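Local coordinates for Serine/threonine-protein kinase Tel1 (Chaetomium thermophilum, PDB 6SKY) that probably senses DNA damage as an ATM-type protein kinase, phosphorylating serine or threonine followed by glutamine to activate checkpoint signalling, at residues 1710-1715 and 1776-1781; 1772-1777 and 1806-1811; 2097-2102 and 2139-2144; 2202-2207 and 2241-2246. All coordinates share one frame; numbering follows the deposited sequence.

Interaction 1. Residues 1710-1715 and 1776-1781; sequences HDLLSA and KIVTLR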
loop_
_atom_site.group_PDB
_atom_site.type_symbol
_atom_site.label_atom_id
_atom_site.label_comp_id
_atom_site.label_asym_id
_atom_site.label_seq_id
_atom_site.Cartn_x
_atom_site.Cartn_y
_atom_site.Cartn_z
ATOM N N HIS A 1710 71.697 12.551 10.352
ATOM C CA HIS A 1710 71.239 12.034 9.071
ATOM C C HIS A 1710 69.732 12.152 8.904
ATOM O O HIS A 1710 69.259 12.384 7.788
ATOM C CB HIS A 1710 71.680 10.582 8.910
ATOM C CG HIS A 1710 73.165 10.412 8.878
ATOM N ND1 HIS A 1710 73.930 10.769 7.789
ATOM C CD2 HIS A 1710 74.028 9.934 9.805
ATOM C CE1 HIS A 1710 75.201 10.513 8.044
ATOM N NE2 HIS A 1710 75.287 10.005 9.260
ATOM N N ASP A 1711 68.967 12.000 9.986
ATOM C CA ASP A 1711 67.524 12.192 9.899
ATOM C C ASP A 1711 67.190 13.625 9.504
ATOM O O ASP A 1711 66.415 13.863 8.568
ATOM C CB ASP A 1711 66.868 11.834 11.232
ATOM C CG ASP A 1711 66.500 10.364 11.327
ATOM O OD1 ASP A 1711 66.140 9.772 10.288
ATOM O OD2 ASP A 1711 66.567 9.799 12.439
ATOM N N LEU A 1712 67.776 14.595 10.201
ATOM C CA LEU A 1712 67.518 15.991 9.877
ATOM C C LEU A 1712 68.083 16.364 8.515
ATOM O O LEU A 1712 67.508 17.205 7.816
ATOM C CB LEU A 1712 68.099 16.890 10.959
ATOM C CG LEU A 1712 67.722 18.357 10.832
ATOM C CD1 LEU A 1712 66.230 18.500 10.679
ATOM C CD2 LEU A 1712 68.192 19.081 12.053
ATOM N N LEU A 1713 69.195 15.752 8.115
ATOM C CA LEU A 1713 69.712 15.989 6.774
ATOM C C LEU A 1713 68.740 15.495 5.717
ATOM O O LEU A 1713 68.507 16.176 4.715
ATOM C CB LEU A 1713 71.067 15.310 6.602
ATOM C CG LEU A 1713 72.266 16.181 6.944
ATOM C CD1 LEU A 1713 73.544 15.433 6.642
ATOM C CD2 LEU A 1713 72.193 17.473 6.161
ATOM N N SER A 1714 68.187 14.299 5.906
ATOM C CA SER A 1714 67.208 13.786 4.959
ATOM C C SER A 1714 65.944 14.630 4.959
ATOM O O SER A 1714 65.257 14.714 3.936
ATOM C CB SER A 1714 66.879 12.334 5.286
ATOM O OG SER A 1714 66.539 12.191 6.654
ATOM N N ALA A 1715 65.617 15.253 6.090
ATOM C CA ALA A 1715 64.489 16.177 6.111
ATOM C C ALA A 1715 64.787 17.430 5.296
ATOM O O ALA A 1715 63.946 17.886 4.513
ATOM C CB ALA A 1715 64.137 16.546 7.549
ATOM N N LYS A 1776 67.638 20.501 22.970
ATOM C CA LYS A 1776 68.547 19.659 22.206
ATOM C C LYS A 1776 68.086 19.443 20.772
ATOM O O LYS A 1776 68.889 19.009 19.940
ATOM C CB LYS A 1776 68.710 18.311 22.899
ATOM C CG LYS A 1776 69.281 18.401 24.295
ATOM C CD LYS A 1776 70.756 18.735 24.256
ATOM C CE LYS A 1776 71.399 18.526 25.615
ATOM N NZ LYS A 1776 72.881 18.624 25.537
ATOM N N ILE A 1777 66.822 19.710 20.467
ATOM C CA ILE A 1777 66.318 19.620 19.103
ATOM C C ILE A 1777 66.528 20.971 18.440
ATOM O O ILE A 1777 65.952 21.975 18.867
ATOM C CB ILE A 1777 64.837 19.226 19.079
ATOM C CG1 ILE A 1777 64.604 17.962 19.888
ATOM C CG2 ILE A 1777 64.373 18.997 17.660
ATOM C CD1 ILE A 1777 63.180 17.541 19.867
ATOM N N VAL A 1778 67.351 21.002 17.392
ATOM C CA VAL A 1778 67.663 22.276 16.767
ATOM C C VAL A 1778 66.461 22.853 16.039
ATOM O O VAL A 1778 66.409 24.064 15.808
ATOM C CB VAL A 1778 68.862 22.130 15.816
ATOM C CG1 VAL A 1778 68.443 21.453 14.552
ATOM C CG2 VAL A 1778 69.474 23.480 15.517
ATOM N N THR A 1779 65.476 22.028 15.687
ATOM C CA THR A 1779 64.320 22.542 14.967
ATOM C C THR A 1779 63.325 23.223 15.893
ATOM O O THR A 1779 62.564 24.084 15.446
ATOM C CB THR A 1779 63.635 21.417 14.200
ATOM O OG1 THR A 1779 64.627 20.516 13.701
ATOM C CG2 THR A 1779 62.865 21.976 13.030
ATOM N N LEU A 1780 63.309 22.858 17.169
ATOM C CA LEU A 1780 62.448 23.521 18.134
ATOM C C LEU A 1780 63.129 24.686 18.817
ATOM O O LEU A 1780 62.453 25.490 19.464
ATOM C CB LEU A 1780 61.987 22.541 19.213
ATOM C CG LEU A 1780 61.011 21.422 18.884
ATOM C CD1 LEU A 1780 60.929 20.516 20.074
ATOM C CD2 LEU A 1780 59.654 21.981 18.554
ATOM N N ARG A 1781 64.450 24.783 18.707
ATOM C CA ARG A 1781 65.175 25.837 19.398
ATOM C C ARG A 1781 65.047 27.168 18.676
ATOM O O ARG A 1781 65.094 28.225 19.312
ATOM C CB ARG A 1781 66.639 25.440 19.529
ATOM C CG ARG A 1781 67.454 26.315 20.436
ATOM C CD ARG A 1781 68.906 26.171 20.073
ATOM N NE ARG A 1781 69.266 24.775 19.878
ATOM C CZ ARG A 1781 70.325 24.374 19.189
ATOM N NH1 ARG A 1781 71.121 25.266 18.624
ATOM N NH2 ARG A 1781 70.585 23.082 19.062
#

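Interaction 2. Residues 1772-1777 and 1806-1811; sequences LSAPKI and LAYQLD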
loop_
_atom_site.group_PDB
_atom_site.type_symbol
_atom_site.label_atom_id
_atom_site.label_comp_id
_atom_site.label_asym_id
_atom_site.label_seq_id
_atom_site.Cartn_x
_atom_site.Cartn_y
_atom_site.Cartn_z
ATOM N N LEU A 1772 60.310 25.463 24.298
ATOM C CA LEU A 1772 61.417 25.838 25.168
ATOM C C LEU A 1772 61.896 24.679 26.026
ATOM O O LEU A 1772 63.037 24.702 26.492
ATOM C CB LEU A 1772 61.019 27.006 26.065
ATOM C CG LEU A 1772 60.942 28.385 25.415
ATOM C CD1 LEU A 1772 60.490 29.409 26.426
ATOM C CD2 LEU A 1772 62.271 28.779 24.812
ATOM N N SER A 1773 61.063 23.669 26.236
ATOM C CA SER A 1773 61.403 22.550 27.101
ATOM C C SER A 1773 62.271 21.501 26.420
ATOM O O SER A 1773 62.560 20.472 27.037
ATOM C CB SER A 1773 60.126 21.891 27.621
ATOM O OG SER A 1773 59.380 21.333 26.556
ATOM N N ALA A 1774 62.693 21.723 25.179
ATOM C CA ALA A 1774 63.500 20.752 24.436
ATOM C C ALA A 1774 64.583 21.480 23.658
ATOM O O ALA A 1774 64.483 21.658 22.440
ATOM C CB ALA A 1774 62.627 19.915 23.501
ATOM N N PRO A 1775 65.652 21.906 24.332
ATOM C CA PRO A 1775 66.697 22.664 23.633
ATOM C C PRO A 1775 67.575 21.811 22.743
ATOM O O PRO A 1775 68.212 22.353 21.834
ATOM C CB PRO A 1775 67.511 23.283 24.779
ATOM C CG PRO A 1775 66.685 23.086 26.014
ATOM C CD PRO A 1775 65.907 21.839 25.777
ATOM N N LYS A 1776 67.638 20.501 22.970
ATOM C CA LYS A 1776 68.547 19.659 22.206
ATOM C C LYS A 1776 68.086 19.443 20.772
ATOM O O LYS A 1776 68.889 19.009 19.940
ATOM C CB LYS A 1776 68.710 18.311 22.899
ATOM C CG LYS A 1776 69.281 18.401 24.295
ATOM C CD LYS A 1776 70.756 18.735 24.256
ATOM C CE LYS A 1776 71.399 18.526 25.615
ATOM N NZ LYS A 1776 72.881 18.624 25.537
ATOM N N ILE A 1777 66.822 19.710 20.467
ATOM C CA ILE A 1777 66.318 19.620 19.103
ATOM C C ILE A 1777 66.528 20.971 18.440
ATOM O O ILE A 1777 65.952 21.975 18.867
ATOM C CB ILE A 1777 64.837 19.226 19.079
ATOM C CG1 ILE A 1777 64.604 17.962 19.888
ATOM C CG2 ILE A 1777 64.373 18.997 17.660
ATOM C CD1 ILE A 1777 63.180 17.541 19.867
ATOM N N LEU A 1806 56.800 15.414 22.274
ATOM C CA LEU A 1806 56.403 14.134 22.846
ATOM C C LEU A 1806 57.317 13.016 22.379
ATOM O O LEU A 1806 57.630 12.104 23.147
ATOM C CB LEU A 1806 54.958 13.819 22.482
ATOM C CG LEU A 1806 53.846 14.657 23.092
ATOM C CD1 LEU A 1806 52.532 14.205 22.540
ATOM C CD2 LEU A 1806 53.844 14.523 24.572
ATOM N N ALA A 1807 57.757 13.064 21.125
ATOM C CA ALA A 1807 58.646 12.034 20.617
ATOM C C ALA A 1807 60.041 12.168 21.192
ATOM O O ALA A 1807 60.729 11.161 21.379
ATOM C CB ALA A 1807 58.704 12.096 19.096
ATOM N N TYR A 1808 60.482 13.394 21.465
ATOM C CA TYR A 1808 61.791 13.592 22.070
ATOM C C TYR A 1808 61.835 13.018 23.471
ATOM O O TYR A 1808 62.693 12.188 23.785
ATOM C CB TYR A 1808 62.133 15.073 22.096
ATOM C CG TYR A 1808 63.385 15.398 22.862
ATOM C CD1 TYR A 1808 64.625 15.025 22.382
ATOM C CD2 TYR A 1808 63.326 16.093 24.056
ATOM C CE1 TYR A 1808 65.767 15.323 23.072
ATOM C CE2 TYR A 1808 64.465 16.396 24.754
ATOM C CZ TYR A 1808 65.681 16.010 24.255
ATOM O OH TYR A 1808 66.825 16.308 24.947
ATOM N N GLN A 1809 60.918 13.438 24.331
ATOM C CA GLN A 1809 60.994 12.965 25.711
ATOM C C GLN A 1809 60.185 11.693 25.925
ATOM O O GLN A 1809 59.410 11.579 26.867
ATOM C CB GLN A 1809 60.560 14.064 26.667
ATOM C CG GLN A 1809 59.200 14.608 26.422
ATOM C CD GLN A 1809 58.979 15.895 27.152
ATOM O OE1 GLN A 1809 57.955 16.088 27.791
ATOM N NE2 GLN A 1809 59.940 16.793 27.062
ATOM N N LEU A 1810 60.401 10.699 25.065
ATOM C CA LEU A 1810 59.655 9.449 25.170
ATOM C C LEU A 1810 60.250 8.541 26.232
ATOM O O LEU A 1810 59.525 7.981 27.059
ATOM C CB LEU A 1810 59.627 8.731 23.821
ATOM C CG LEU A 1810 58.282 8.526 23.125
ATOM C CD1 LEU A 1810 58.454 7.562 21.997
ATOM C CD2 LEU A 1810 57.240 8.020 24.071
ATOM N N ASP A 1811 61.570 8.376 26.218
ATOM C CA ASP A 1811 62.252 7.533 27.188
ATOM C C ASP A 1811 62.695 8.293 28.431
ATOM O O ASP A 1811 62.924 7.672 29.473
ATOM C CB ASP A 1811 63.460 6.872 26.529
ATOM C CG ASP A 1811 64.266 7.844 25.709
ATOM O OD1 ASP A 1811 64.011 9.059 25.821
ATOM O OD2 ASP A 1811 65.147 7.399 24.943
#

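Interaction 3. Residues 2097-2102 and 2139-2144; sequences LNVRDQ and SMWSQR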
loop_
_atom_site.group_PDB
_atom_site.type_symbol
_atom_site.label_atom_id
_atom_site.label_comp_id
_atom_site.label_asym_id
_atom_site.label_seq_id
_atom_site.Cartn_x
_atom_site.Cartn_y
_atom_site.Cartn_z
ATOM N N LEU A 2097 16.875 35.959 -17.635
ATOM C CA LEU A 2097 16.684 37.402 -17.735
ATOM C C LEU A 2097 17.470 38.002 -18.891
ATOM O O LEU A 2097 17.147 39.098 -19.354
ATOM C CB LEU A 2097 17.088 38.090 -16.438
ATOM C CG LEU A 2097 16.096 38.029 -15.287
ATOM C CD1 LEU A 2097 16.639 38.805 -14.122
ATOM C CD2 LEU A 2097 14.769 38.580 -15.720
ATOM N N ASN A 2098 18.491 37.304 -19.376
ATOM C CA ASN A 2098 19.433 37.858 -20.333
ATOM C C ASN A 2098 19.259 37.303 -21.736
ATOM O O ASN A 2098 20.141 37.492 -22.575
ATOM C CB ASN A 2098 20.863 37.610 -19.862
ATOM C CG ASN A 2098 21.241 38.464 -18.688
ATOM O OD1 ASN A 2098 20.765 39.582 -18.542
ATOM N ND2 ASN A 2098 22.108 37.945 -17.844
ATOM N N VAL A 2099 18.164 36.623 -22.017
ATOM C CA VAL A 2099 17.945 36.127 -23.368
ATOM C C VAL A 2099 17.562 37.291 -24.265
ATOM O O VAL A 2099 16.848 38.212 -23.862
ATOM C CB VAL A 2099 16.880 35.017 -23.400
ATOM C CG1 VAL A 2099 17.371 33.800 -22.670
ATOM C CG2 VAL A 2099 15.607 35.504 -22.796
ATOM N N ARG A 2100 18.055 37.255 -25.499
ATOM C CA ARG A 2100 17.830 38.327 -26.450
ATOM C C ARG A 2100 17.036 37.915 -27.676
ATOM O O ARG A 2100 16.461 38.789 -28.329
ATOM C CB ARG A 2100 19.173 38.921 -26.903
ATOM C CG ARG A 2100 19.853 39.752 -25.836
ATOM C CD ARG A 2100 21.356 39.848 -26.038
ATOM N NE ARG A 2100 22.029 38.578 -25.784
ATOM C CZ ARG A 2100 23.334 38.450 -25.562
ATOM N NH1 ARG A 2100 23.858 37.253 -25.344
ATOM N NH2 ARG A 2100 24.116 39.519 -25.554
ATOM N N ASP A 2101 16.977 36.630 -28.010
ATOM C CA ASP A 2101 16.234 36.200 -29.184
ATOM C C ASP A 2101 15.709 34.789 -28.954
ATOM O O ASP A 2101 15.691 34.289 -27.828
ATOM C CB ASP A 2101 17.103 36.298 -30.440
ATOM C CG ASP A 2101 16.588 37.334 -31.414
ATOM O OD1 ASP A 2101 15.512 37.907 -31.143
ATOM O OD2 ASP A 2101 17.251 37.580 -32.444
ATOM N N GLN A 2102 15.275 34.149 -30.039
ATOM C CA GLN A 2102 14.671 32.826 -29.959
ATOM C C GLN A 2102 15.716 31.730 -29.828
ATOM O O GLN A 2102 15.505 30.750 -29.102
ATOM C CB GLN A 2102 13.815 32.579 -31.194
ATOM C CG GLN A 2102 12.704 33.573 -31.379
ATOM C CD GLN A 2102 11.479 33.192 -30.598
ATOM O OE1 GLN A 2102 11.374 32.070 -30.106
ATOM N NE2 GLN A 2102 10.539 34.120 -30.475
ATOM N N SER A 2139 7.414 31.185 -14.618
ATOM C CA SER A 2139 6.105 31.830 -14.560
ATOM C C SER A 2139 6.232 33.339 -14.416
ATOM O O SER A 2139 5.519 34.092 -15.093
ATOM C CB SER A 2139 5.279 31.252 -13.421
ATOM O OG SER A 2139 5.633 31.839 -12.195
ATOM N N MET A 2140 7.137 33.807 -13.551
ATOM C CA MET A 2140 7.339 35.244 -13.406
ATOM C C MET A 2140 7.788 35.877 -14.711
ATOM O O MET A 2140 7.340 36.970 -15.061
ATOM C CB MET A 2140 8.360 35.527 -12.313
ATOM C CG MET A 2140 7.834 35.359 -10.919
ATOM S SD MET A 2140 6.623 36.606 -10.501
ATOM C CE MET A 2140 7.552 38.068 -10.881
ATOM N N TRP A 2141 8.680 35.217 -15.442
ATOM C CA TRP A 2141 9.119 35.761 -16.718
ATOM C C TRP A 2141 7.981 35.803 -17.718
ATOM O O TRP A 2141 7.901 36.722 -18.536
ATOM C CB TRP A 2141 10.270 34.927 -17.254
ATOM C CG TRP A 2141 11.022 35.552 -18.353
ATOM C CD1 TRP A 2141 11.734 36.702 -18.302
ATOM C CD2 TRP A 2141 11.184 35.038 -19.669
ATOM N NE1 TRP A 2141 12.318 36.950 -19.510
ATOM C CE2 TRP A 2141 11.995 35.936 -20.368
ATOM C CE3 TRP A 2141 10.712 33.906 -20.329
ATOM C CZ2 TRP A 2141 12.341 35.743 -21.690
ATOM C CZ3 TRP A 2141 11.061 33.715 -21.635
ATOM C CH2 TRP A 2141 11.864 34.626 -22.305
ATOM N N SER A 2142 7.092 34.814 -17.681
ATOM C CA SER A 2142 5.957 34.841 -18.592
ATOM C C SER A 2142 4.966 35.941 -18.240
ATOM O O SER A 2142 4.248 36.422 -19.118
ATOM C CB SER A 2142 5.260 33.490 -18.595
ATOM O OG SER A 2142 4.025 33.577 -19.265
ATOM N N GLN A 2143 4.902 36.347 -16.972
ATOM C CA GLN A 2143 3.933 37.365 -16.577
ATOM C C GLN A 2143 4.425 38.781 -16.848
ATOM O O GLN A 2143 3.635 39.648 -17.228
ATOM C CB GLN A 2143 3.598 37.225 -15.098
ATOM C CG GLN A 2143 2.829 35.987 -14.755
ATOM C CD GLN A 2143 2.631 35.844 -13.276
ATOM O OE1 GLN A 2143 3.035 36.706 -12.501
ATOM N NE2 GLN A 2143 2.014 34.751 -12.867
ATOM N N ARG A 2144 5.712 39.041 -16.635
ATOM C CA ARG A 2144 6.269 40.393 -16.652
ATOM C C ARG A 2144 6.673 40.763 -18.068
ATOM O O ARG A 2144 7.779 40.480 -18.513
ATOM C CB ARG A 2144 7.450 40.476 -15.701
ATOM C CG ARG A 2144 7.079 40.137 -14.289
ATOM C CD ARG A 2144 6.142 41.170 -13.789
ATOM N NE ARG A 2144 6.682 42.470 -14.143
ATOM C CZ ARG A 2144 6.024 43.613 -14.044
ATOM N NH1 ARG A 2144 4.779 43.628 -13.597
ATOM N NH2 ARG A 2144 6.621 44.736 -14.400
#

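Interaction 4. Residues 2202-2207 and 2241-2246; sequences VDAAIK and VPLSRS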
loop_
_atom_site.group_PDB
_atom_site.type_symbol
_atom_site.label_atom_id
_atom_site.label_comp_id
_atom_site.label_asym_id
_atom_site.label_seq_id
_atom_site.Cartn_x
_atom_site.Cartn_y
_atom_site.Cartn_z
ATOM N N VAL A 2202 -1.893 23.426 -26.747
ATOM C CA VAL A 2202 -1.115 22.640 -25.801
ATOM C C VAL A 2202 -2.027 21.800 -24.924
ATOM O O VAL A 2202 -1.649 21.420 -23.815
ATOM C CB VAL A 2202 -0.223 23.539 -24.930
ATOM C CG1 VAL A 2202 0.862 24.169 -25.760
ATOM C CG2 VAL A 2202 -1.056 24.593 -24.256
ATOM N N ASP A 2203 -3.229 21.497 -25.402
ATOM C CA ASP A 2203 -4.160 20.753 -24.564
ATOM C C ASP A 2203 -3.845 19.267 -24.525
ATOM O O ASP A 2203 -4.092 18.622 -23.504
ATOM C CB ASP A 2203 -5.589 20.969 -25.044
ATOM C CG ASP A 2203 -5.705 20.905 -26.537
ATOM O OD1 ASP A 2203 -4.790 21.410 -27.214
ATOM O OD2 ASP A 2203 -6.703 20.347 -27.038
ATOM N N ALA A 2204 -3.292 18.710 -25.600
ATOM C CA ALA A 2204 -3.036 17.276 -25.634
ATOM C C ALA A 2204 -1.901 16.886 -24.700
ATOM O O ALA A 2204 -2.013 15.903 -23.965
ATOM C CB ALA A 2204 -2.732 16.833 -27.056
ATOM N N ALA A 2205 -0.812 17.650 -24.692
ATOM C CA ALA A 2205 0.304 17.330 -23.807
ATOM C C ALA A 2205 -0.058 17.562 -22.348
ATOM O O ALA A 2205 0.356 16.800 -21.467
ATOM C CB ALA A 2205 1.520 18.156 -24.194
ATOM N N ILE A 2206 -0.860 18.583 -22.073
ATOM C CA ILE A 2206 -1.245 18.872 -20.701
ATOM C C ILE A 2206 -2.246 17.843 -20.193
ATOM O O ILE A 2206 -2.181 17.408 -19.035
ATOM C CB ILE A 2206 -1.785 20.306 -20.615
ATOM C CG1 ILE A 2206 -0.634 21.291 -20.788
ATOM C CG2 ILE A 2206 -2.477 20.529 -19.312
ATOM C CD1 ILE A 2206 -1.052 22.709 -20.834
ATOM N N LYS A 2207 -3.158 17.398 -21.055
ATOM C CA LYS A 2207 -4.079 16.350 -20.646
ATOM C C LYS A 2207 -3.376 15.010 -20.514
ATOM O O LYS A 2207 -3.747 14.204 -19.655
ATOM C CB LYS A 2207 -5.244 16.270 -21.622
ATOM C CG LYS A 2207 -6.214 17.418 -21.464
ATOM C CD LYS A 2207 -7.419 17.275 -22.366
ATOM C CE LYS A 2207 -7.022 17.315 -23.825
ATOM N NZ LYS A 2207 -8.187 17.193 -24.735
ATOM N N VAL A 2241 4.171 21.775 -28.715
ATOM C CA VAL A 2241 4.519 20.670 -27.824
ATOM C C VAL A 2241 3.948 19.402 -28.444
ATOM O O VAL A 2241 2.912 18.903 -27.987
ATOM C CB VAL A 2241 3.996 20.873 -26.394
ATOM C CG1 VAL A 2241 4.622 19.862 -25.476
ATOM C CG2 VAL A 2241 4.292 22.264 -25.914
ATOM N N PRO A 2242 4.568 18.870 -29.495
ATOM C CA PRO A 2242 3.915 17.844 -30.313
ATOM C C PRO A 2242 3.624 16.577 -29.527
ATOM O O PRO A 2242 4.133 16.342 -28.431
ATOM C CB PRO A 2242 4.932 17.574 -31.426
ATOM C CG PRO A 2242 5.947 18.653 -31.317
ATOM C CD PRO A 2242 5.967 19.064 -29.891
ATOM N N LEU A 2243 2.782 15.743 -30.124
ATOM C CA LEU A 2243 2.402 14.467 -29.534
ATOM C C LEU A 2243 2.029 13.543 -30.679
ATOM O O LEU A 2243 1.077 13.823 -31.407
ATOM C CB LEU A 2243 1.243 14.636 -28.564
ATOM C CG LEU A 2243 0.503 13.368 -28.160
ATOM C CD1 LEU A 2243 1.412 12.457 -27.371
ATOM C CD2 LEU A 2243 -0.721 13.720 -27.359
ATOM N N SER A 2244 2.782 12.464 -30.852
ATOM C CA SER A 2244 2.513 11.539 -31.938
ATOM C C SER A 2244 1.331 10.650 -31.598
ATOM O O SER A 2244 1.080 10.333 -30.437
ATOM C CB SER A 2244 3.740 10.686 -32.234
ATOM O OG SER A 2244 4.294 10.164 -31.048
ATOM N N ARG A 2245 0.590 10.253 -32.625
ATOM C CA ARG A 2245 -0.568 9.413 -32.381
ATOM C C ARG A 2245 -0.189 7.978 -32.066
ATOM O O ARG A 2245 -0.961 7.284 -31.403
ATOM C CB ARG A 2245 -1.510 9.438 -33.577
ATOM C CG ARG A 2245 -2.947 9.262 -33.182
ATOM C CD ARG A 2245 -3.754 8.640 -34.283
ATOM N NE ARG A 2245 -4.981 8.058 -33.763
ATOM C CZ ARG A 2245 -5.666 7.102 -34.374
ATOM N NH1 ARG A 2245 -6.771 6.623 -33.829
ATOM N NH2 ARG A 2245 -5.239 6.615 -35.527
ATOM N N SER A 2246 0.984 7.525 -32.497
ATOM C CA SER A 2246 1.384 6.153 -32.233
ATOM C C SER A 2246 1.861 5.966 -30.806
ATOM O O SER A 2246 1.604 4.919 -30.212
ATOM C CB SER A 2246 2.471 5.717 -33.203
ATOM O OG SER A 2246 3.700 6.309 -32.865
#

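Interaction 1. Residues 1710-1715 and 1776-1781
A small, buried, apolar contact brings Leu1712, in the first turn of helix 1710-1719, against Val1778 and Thr1779 in the short, weakly bonded helical turn 1778-1781. The backbones stay well apart, with 8.9 Å between the CA atoms of Leu1712 and Thr1779, so only side chains bridge the gap. They bury about 90 Å² in all, and no hydrogen bond crosses between the two segments.

Leu1712 supplies both of its methyl groups. With its CG anti to the backbone N (chi1 -172°), the side chain reaches out from the helix and divides between two neighbours in sequence. CD2 meets CG1 of Val1778 at 3.5 Å, and the two side chains stand roughly perpendicular. CD1 lies 4.0 Å from Thr1779 OG1, in van der Waals contact, where the leucine and the threonine run antiparallel alongside one another. Val1778 holds CG1 between its own backbone N and carbonyl carbon (chi1 76°), which turns that methyl to the leucine. Its other methyl is used within the turn: CG2 lies 3.6 Å above the plane of the Arg1781 guanidinium, displaced from the centre of the group. The arginine's NE is in turn hydrogen-bonded to the carbonyl of Pro1775.

Helix 1687-1706 packs on both segments. Leu1712 rests on Ala1704, Val1778 on Asp1703 and Thr1779 on Ile1700, while Leu1780 reaches across to Val1801 and Val1805 of helix 1793-1808.

Interaction 2. Residues 1772-1777 and 1806-1811
The phenol oxygen of Tyr1808 is hydrogen-bonded to Lys1812 NZ, just beyond the end of helix 1793-1808, and it also rests against the aliphatic part of Lys1776. There the OH of Tyr1808 lies 3.3 Å from CG and 3.4 Å from CB of Lys1776, in contact with methylenes and not with the ammonium group. The lysine chain bends at chi2 (-73°), and NZ is directed off, well clear of the phenol.

Lys1776 belongs to a type I beta turn running from Ala1774 to Ile1777, and three residues of this turn touch the tyrosine. Ile1777 lies alongside Tyr1808, pointing the other way, with its CD1 3.5 Å from the tyrosine CB. Ala1774 CB meets the CD2-CE2 side of the ring, 3.9 Å from Tyr1808 CD2, and all three residues approach the ring obliquely. The tyrosine CG stands anti to its own nitrogen (chi1 172°), which carries the ring out from the last turn of the helix against the beta turn.

With a leucine in place of Tyr1808, Lys1812 would probably be left without its phenol partner and a gap would open beside Ala1774 and Lys1776.

About 223 Å² is buried without a hydrogen bond between the two segments. The chemistry implies that apolar packing joins turn to helix end, while the polar tip of the tyrosine is satisfied from its own side of the contact.

Interaction 3. Residues 2097-2102 and 2139-2144
The backbones approach most closely at Leu2097 and Trp2141, whose CA atoms are 7.8 Å apart where the chain at the junction of helix 2077-2097 and the following loop passes the end of helix 2124-2143. That second helix keeps its regular bonding to its end, with Arg2144 N bonded to Met2140 O at 3.1 Å, and Arg2144 is the first residue to leave helical geometry.

Trp2141 spans the space between the two segments. A chi1 of -165°, CG anti to the backbone N, directs the indole across to Val2099 and Leu2097. Val2099 meets the six-membered ring: its CG2 lies 3.5 Å from CZ2 and 3.9 Å from CH2 of Trp2141, the valine and the tryptophan crossing at a slant. Leu2097 takes the other end of the indole more loosely. Its CB points away from the helix, but the branch turns back and brings CD2 within 4.4 Å of Trp2141 CD1. Both methyls come obliquely to the ring system. No hydrogen bond passes between the segments, and the 121 Å² they bury is apolar packing around a single large aromatic group.

All three residues are buried within the FAT domain, a helical region of the TPR clan. Met2046 of helix 2035-2047 touches both Leu2097 and Trp2141, and Leu2052 and Val2055 of helix 2052-2070 also pack on Leu2097. Ala2157 of helix 2154-2174 lies against the tryptophan; the indole thus also touches one helix that precedes and one that follows its own in the chain.

Interaction 4. Residues 2202-2207 and 2241-2246
Val2241 sets CG1 anti to its backbone N (chi1 -168°) and CG2 anti to its carbonyl carbon, a fork that sends one methyl to Ala2205 and the other to Val2202. CG1 of Val2241 lies 3.8 Å from Ala2205 CB, and its CG2 lies 3.9 Å from Val2202 CG1, where the two valines pass at a slant. Their CA atoms, 6.3 Å apart, mark the closest approach of the backbones.

Two residues further on, Leu2243 makes the second part of the contact. Its CG is anti to the nitrogen (chi1 164°), and CD2 of the leucine reaches Ala2204 CB at 3.7 Å. The neighbouring small residues Ala2204 and Ala2205 thus let the connection lie close to the first turn of helix 2203-2217. The two segments bury about 205 Å² between them; the side-chain contacts are apolar, with no hydrogen bond between the segments.

Val2202 occupies the N-cap position of helix 2203-2217, and Ser2244 that of helix 2245-2259; within the FAT domain, the contact sets the chain leading into helix 2245-2259 against the first turn of helix 2203-2217. Leu2159 of helix 2154-2174 touches both valines, while Leu2236, in the loop leading up to the second segment, packs on both Ala2204 and Leu2243. Beyond the contact, Arg2245 forms salt bridges with Asp2231 and with Glu2278 of helix 2264-2279.

In the fold
The four contacts form two groups. Interactions 1 and 2 adjoin, with centres about 12 Å apart: they share Lys1776 and Ile1777, and both have side chains on helix 1793-1808. Interactions 3 and 4 follow later in the chain, both in the FAT domain, with centres about 24 Å apart and no direct touch, yet each packs on helix 2154-2174. Between the groups the centres lie about 67 to 80 Å apart, and interaction 4 is on the opposite side of the chain's centre from interactions 1 and 2. All lie away from the nucleotide and magnesium sites and are consistent with plain packing of the helical part of the chain.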